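Endonuclease V (Bacillus subtilis, PDB 3GA2) is predicted to repair deaminated DNA by nicking the double strand at the second phosphodiester bond 3' to a deoxyinosine, with magnesium as cofactor. Local coordinates at residues T41-D46 / C60-I65; V72-H77 / L106-D111. The protein carries 1 engineered substitution. All blocks are in the same frame, centred on the assembly; numbering follows the deposited sequence.

Interaction 1. Residues T41-D46 / C60-I65. Engineered in segment 41-46: Thr-42 (natural residue Gly).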
loop_
_atom_site.group_PDB
_atom_site.type_symbol
_atom_site.label_atom_id
_atom_site.label_comp_id
_atom_site.label_asym_id
_atom_site.label_seq_id
_atom_site.Cartn_x
_atom_site.Cartn_y
_atom_site.Cartn_z
ATOM N N THR A 41 11.822 -5.501 11.045
ATOM C CA THR A 41 11.638 -5.653 9.609
ATOM C C THR A 41 10.513 -4.774 9.055
ATOM O O THR A 41 9.618 -4.347 9.784
ATOM C CB THR A 41 11.298 -7.118 9.256
ATOM O OG1 THR A 41 10.145 -7.532 10.001
ATOM C CG2 THR A 41 12.460 -8.035 9.582
ATOM N N THR A 42 10.582 -4.493 7.759
ATOM C CA THR A 42 9.552 -3.717 7.085
ATOM C C THR A 42 9.334 -4.441 5.757
ATOM O O THR A 42 10.282 -4.959 5.156
ATOM C CB THR A 42 9.971 -2.227 6.844
ATOM O OG1 THR A 42 10.922 -2.145 5.782
ATOM C CG2 THR A 42 10.580 -1.629 8.097
ATOM N N ALA A 43 8.088 -4.522 5.310
ATOM C CA ALA A 43 7.805 -5.198 4.052
ATOM C C ALA A 43 7.220 -4.221 3.049
ATOM O O ALA A 43 6.643 -3.200 3.425
ATOM C CB ALA A 43 6.837 -6.366 4.287
ATOM N N GLY A 44 7.386 -4.544 1.774
ATOM C CA GLY A 44 6.856 -3.708 0.713
ATOM C C GLY A 44 5.917 -4.554 -0.119
ATOM O O GLY A 44 6.225 -5.708 -0.412
ATOM N N VAL A 45 4.777 -3.985 -0.503
ATOM C CA VAL A 45 3.787 -4.709 -1.285
ATOM C C VAL A 45 3.440 -3.967 -2.568
ATOM O O VAL A 45 3.221 -2.751 -2.563
ATOM C CB VAL A 45 2.467 -4.891 -0.495
ATOM C CG1 VAL A 45 1.566 -5.897 -1.196
ATOM C CG2 VAL A 45 2.766 -5.337 0.926
ATOM N N ASP A 46 3.401 -4.696 -3.672
ATOM C CA ASP A 46 3.026 -4.092 -4.934
ATOM C C ASP A 46 2.299 -5.142 -5.763
ATOM O O ASP A 46 2.366 -6.338 -5.464
ATOM C CB ASP A 46 4.250 -3.542 -5.673
ATOM C CG ASP A 46 3.907 -2.349 -6.551
ATOM O OD1 ASP A 46 4.797 -1.498 -6.792
ATOM O OD2 ASP A 46 2.743 -2.263 -6.997
ATOM N N CYS A 60 1.184 -10.264 -7.194
ATOM C CA CYS A 60 1.523 -9.475 -6.020
ATOM C C CYS A 60 2.835 -9.966 -5.438
ATOM O O CYS A 60 3.008 -11.162 -5.210
ATOM C CB CYS A 60 0.439 -9.595 -4.945
ATOM S SG CYS A 60 0.956 -8.933 -3.326
ATOM N N CYS A 61 3.757 -9.040 -5.211
ATOM C CA CYS A 61 5.047 -9.372 -4.631
ATOM C C CYS A 61 5.194 -8.676 -3.291
ATOM O O CYS A 61 4.806 -7.516 -3.126
ATOM C CB CYS A 61 6.202 -8.916 -5.526
ATOM S SG CYS A 61 6.426 -9.829 -7.064
ATOM N N ILE A 62 5.754 -9.397 -2.333
ATOM C CA ILE A 62 6.011 -8.850 -1.015
ATOM C C ILE A 62 7.507 -9.011 -0.809
ATOM O O ILE A 62 8.047 -10.112 -0.929
ATOM C CB ILE A 62 5.252 -9.614 0.090
ATOM C CG1 ILE A 62 3.745 -9.389 -0.059
ATOM C CG2 ILE A 62 5.718 -9.144 1.468
ATOM C CD1 ILE A 62 2.903 -10.134 0.964
ATOM N N ILE A 63 8.178 -7.901 -0.531
ATOM C CA ILE A 63 9.612 -7.907 -0.298
ATOM C C ILE A 63 9.819 -7.514 1.153
ATOM O O ILE A 63 9.374 -6.449 1.568
ATOM C CB ILE A 63 10.333 -6.869 -1.175
ATOM C CG1 ILE A 63 9.924 -7.046 -2.635
ATOM C CG2 ILE A 63 11.837 -7.013 -1.010
ATOM C CD1 ILE A 63 10.300 -8.394 -3.221
ATOM N N VAL A 64 10.475 -8.377 1.919
ATOM C CA VAL A 64 10.736 -8.107 3.325
ATOM C C VAL A 64 12.198 -7.726 3.495
ATOM O O VAL A 64 13.081 -8.427 3.009
ATOM C CB VAL A 64 10.458 -9.352 4.199
ATOM C CG1 VAL A 64 10.569 -8.992 5.669
ATOM C CG2 VAL A 64 9.067 -9.908 3.894
ATOM N N ILE A 65 12.462 -6.602 4.153
ATOM C CA ILE A 65 13.844 -6.210 4.380
ATOM C C ILE A 65 14.120 -6.103 5.873
ATOM O O ILE A 65 13.194 -6.016 6.678
ATOM C CB ILE A 65 14.196 -4.853 3.713
ATOM C CG1 ILE A 65 13.380 -3.724 4.343
ATOM C CG2 ILE A 65 13.933 -4.928 2.204
ATOM C CD1 ILE A 65 13.957 -2.351 4.089
#
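The antiparallel hairpin of strands 41-52 and 55-66, in the central sheet of this RNase H-like fold, pairs Thr-42 with Ile-65, Gly-44 with Ile-63 and Asp-46 with Cys-61 as hydrogen-bonded pairs. Each pair exchanges two backbone bonds; the straightest runs from Ile-65 N to Thr-42 O (2.9 Å, 179° at the hydrogen). Between them, CA-H...O contacts such as Ile-62 CA to Gly-44 O (3.2 Å) supplement the N-H...O bonds. On one face the engineered Thr-42 lays OG1 against Ile-65 CG1 (3.3 Å), the two side chains crossing obliquely. A chi1 of 74° sets this hydroxyl between backbone N and carbonyl carbon, against the Ile-65 branch; it is buried with no polar partner in the model. The opposite face is apolar: Ala-43 CB meets Ile-62 CG2 (4.1 Å), and Val-45 CG1, set anti to the backbone N (chi1 -168°), lies 3.8 Å from Cys-60 SG. Asp-46, a predicted magnesium ligand, turns its carboxylate away from 60-65 to lie close to Asp-116 and Asp-223. Helix 217-235 covers the Thr-42 and Cys-61 face, helix 96-105 packs on Cys-60 and Ile-62, and strands 113-116 and 72-81 flank the hairpin.

Interaction 2. Residues V72-H77 / L106-D111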
loop_
_atom_site.group_PDB
_atom_site.type_symbol
_atom_site.label_atom_id
_atom_site.label_comp_id
_atom_site.label_asym_id
_atom_site.label_seq_id
_atom_site.Cartn_x
_atom_site.Cartn_y
_atom_site.Cartn_z
ATOM N N VAL A 72 17.462 -7.421 1.886
ATOM C CA VAL A 72 16.317 -8.276 1.605
ATOM C C VAL A 72 16.487 -9.611 2.319
ATOM O O VAL A 72 17.508 -10.280 2.165
ATOM C CB VAL A 72 16.182 -8.517 0.090
ATOM C CG1 VAL A 72 15.013 -9.435 -0.194
ATOM C CG2 VAL A 72 16.012 -7.191 -0.625
ATOM N N ILE A 73 15.490 -9.995 3.106
ATOM C CA ILE A 73 15.566 -11.254 3.829
ATOM C C ILE A 73 14.564 -12.274 3.329
ATOM O O ILE A 73 14.708 -13.466 3.587
ATOM C CB ILE A 73 15.359 -11.046 5.345
ATOM C CG1 ILE A 73 14.001 -10.397 5.610
ATOM C CG2 ILE A 73 16.487 -10.200 5.894
ATOM C CD1 ILE A 73 13.734 -10.114 7.074
ATOM N N GLU A 74 13.546 -11.816 2.614
ATOM C CA GLU A 74 12.542 -12.729 2.090
ATOM C C GLU A 74 11.745 -12.120 0.938
ATOM O O GLU A 74 11.474 -10.917 0.911
ATOM C CB GLU A 74 11.588 -13.168 3.217
ATOM C CG GLU A 74 10.433 -14.054 2.746
ATOM C CD GLU A 74 9.612 -14.633 3.889
ATOM O OE1 GLU A 74 9.271 -13.889 4.835
ATOM O OE2 GLU A 74 9.290 -15.837 3.836
ATOM N N LYS A 75 11.382 -12.964 -0.020
ATOM C CA LYS A 75 10.594 -12.528 -1.162
ATOM C C LYS A 75 9.562 -13.599 -1.486
ATOM O O LYS A 75 9.880 -14.788 -1.536
ATOM C CB LYS A 75 11.485 -12.277 -2.385
ATOM C CG LYS A 75 12.477 -11.143 -2.199
ATOM C CD LYS A 75 13.006 -10.618 -3.524
ATOM C CE LYS A 75 13.819 -11.655 -4.267
ATOM N NZ LYS A 75 14.351 -11.111 -5.546
ATOM N N VAL A 76 8.318 -13.178 -1.670
ATOM C CA VAL A 76 7.239 -14.101 -2.005
ATOM C C VAL A 76 6.344 -13.429 -3.019
ATOM O O VAL A 76 6.412 -12.216 -3.210
ATOM C CB VAL A 76 6.364 -14.463 -0.776
ATOM C CG1 VAL A 76 7.180 -15.236 0.242
ATOM C CG2 VAL A 76 5.781 -13.193 -0.157
ATOM N N HIS A 77 5.504 -14.211 -3.677
ATOM C CA HIS A 77 4.599 -13.630 -4.643
ATOM C C HIS A 77 3.381 -14.513 -4.813
ATOM O O HIS A 77 3.393 -15.696 -4.473
ATOM C CB HIS A 77 5.299 -13.418 -5.989
ATOM C CG HIS A 77 5.590 -14.684 -6.727
ATOM N ND1 HIS A 77 4.630 -15.364 -7.444
ATOM C CD2 HIS A 77 6.724 -15.414 -6.830
ATOM C CE1 HIS A 77 5.160 -16.459 -7.957
ATOM N NE2 HIS A 77 6.431 -16.514 -7.597
ATOM N N LEU A 106 4.621 -15.914 3.622
ATOM C CA LEU A 106 5.710 -15.348 4.416
ATOM C C LEU A 106 6.169 -16.191 5.608
ATOM O O LEU A 106 5.358 -16.611 6.437
ATOM C CB LEU A 106 5.312 -13.964 4.938
ATOM C CG LEU A 106 5.126 -12.843 3.911
ATOM C CD1 LEU A 106 4.626 -11.587 4.611
ATOM C CD2 LEU A 106 6.450 -12.570 3.206
ATOM N N GLU A 107 7.474 -16.427 5.697
ATOM C CA GLU A 107 8.020 -17.177 6.819
ATOM C C GLU A 107 8.328 -16.160 7.914
ATOM O O GLU A 107 8.292 -16.478 9.104
ATOM C CB GLU A 107 9.300 -17.930 6.429
ATOM C CG GLU A 107 9.087 -19.086 5.455
ATOM C CD GLU A 107 10.309 -19.982 5.332
ATOM O OE1 GLU A 107 11.429 -19.455 5.201
ATOM O OE2 GLU A 107 10.153 -21.218 5.360
ATOM N N THR A 108 8.627 -14.929 7.508
ATOM C CA THR A 108 8.920 -13.875 8.472
ATOM C C THR A 108 7.618 -13.208 8.904
ATOM O O THR A 108 6.547 -13.520 8.387
ATOM C CB THR A 108 9.842 -12.797 7.882
ATOM O OG1 THR A 108 9.179 -12.135 6.800
ATOM C CG2 THR A 108 11.135 -13.425 7.382
ATOM N N GLU A 109 7.714 -12.298 9.862
ATOM C CA GLU A 109 6.545 -11.584 10.356
ATOM C C GLU A 109 6.893 -10.101 10.326
ATOM O O GLU A 109 7.341 -9.542 11.323
ATOM C CB GLU A 109 6.218 -12.026 11.792
ATOM C CG GLU A 109 4.878 -11.505 12.318
ATOM C CD GLU A 109 4.581 -11.961 13.748
ATOM O OE1 GLU A 109 4.728 -13.169 14.033
ATOM O OE2 GLU A 109 4.185 -11.114 14.579
ATOM N N PRO A 110 6.698 -9.446 9.173
ATOM C CA PRO A 110 7.018 -8.019 9.074
ATOM C C PRO A 110 6.300 -7.188 10.124
ATOM O O PRO A 110 5.123 -7.423 10.407
ATOM C CB PRO A 110 6.579 -7.663 7.656
ATOM C CG PRO A 110 6.786 -8.959 6.904
ATOM C CD PRO A 110 6.226 -9.973 7.882
ATOM N N ASP A 111 7.014 -6.221 10.703
ATOM C CA ASP A 111 6.435 -5.337 11.720
ATOM C C ASP A 111 5.561 -4.251 11.095
ATOM O O ASP A 111 4.686 -3.696 11.759
ATOM C CB ASP A 111 7.526 -4.648 12.545
ATOM C CG ASP A 111 8.391 -5.628 13.324
ATOM O OD1 ASP A 111 7.840 -6.446 14.092
ATOM O OD2 ASP A 111 9.626 -5.563 13.170
#
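Glu-74 receives three hydrogen bonds on its carboxylate from Glu-107 and Thr-108 of loop 106-111. OE2 takes Glu-107 N through its syn lone pair (2.7 Å, 167° at the hydrogen). OE1 accepts twice: Thr-108 OG1 comes nearly head-on to the C-O bond at 2.6 Å, and Thr-108 N arrives from the syn side at 2.9 Å, somewhat out of the carboxylate plane. An extended chain, CG anti to the backbone N (chi1 176°), carries the group across to the loop, and bonds at both oxygens should fix its rotation. Glu-107 OE1 stands 4.4 Å from Glu-74 OE2, a like-charge proximity that the N-H donors probably offset. Replacing Glu-74 with an alanine is likely to leave Glu-107 N, Thr-108 N and Thr-108 OG1 without the acceptor that ties the loop to the strand. Beyond the carboxylate, Val-76 CG2 presses tightly on Leu-106 CD2 (3.5 Å), the side chains at about a right angle, and Ile-73 CD1 touches Thr-108 CG2 (4.2 Å). Strand 72-81, at the edge of the sheet, thus holds the loop between helix 96-105 and strand 113-116, while Ile-73 and Glu-74 form a classic beta bulge opposite Val-64 of strand 55-66.

In the fold
Interactions 1 and 2, their centres about 7 Å apart, meet along strand 55-66, which carries the contact from the interior of the sheet to its edge. Val-64 is the joint: its O and N probably bond to Ile-73 N and Glu-74 O, both at 2.9 Å, joining 72-77 to the hairpin of 41-46 and 60-65. The loop 106-111 closes back on the first strand, where Thr-41 OG1 packs on Pro-110 CA (3.3 Å) and Asp-111 accepts from Thr-41 N. Only interaction 1 holds a predicted magnesium ligand, Asp-46, close to Asp-116, the other predicted ligand; the side chain of Val-76 in interaction 2 lies about 11 Å from that of Asp-46.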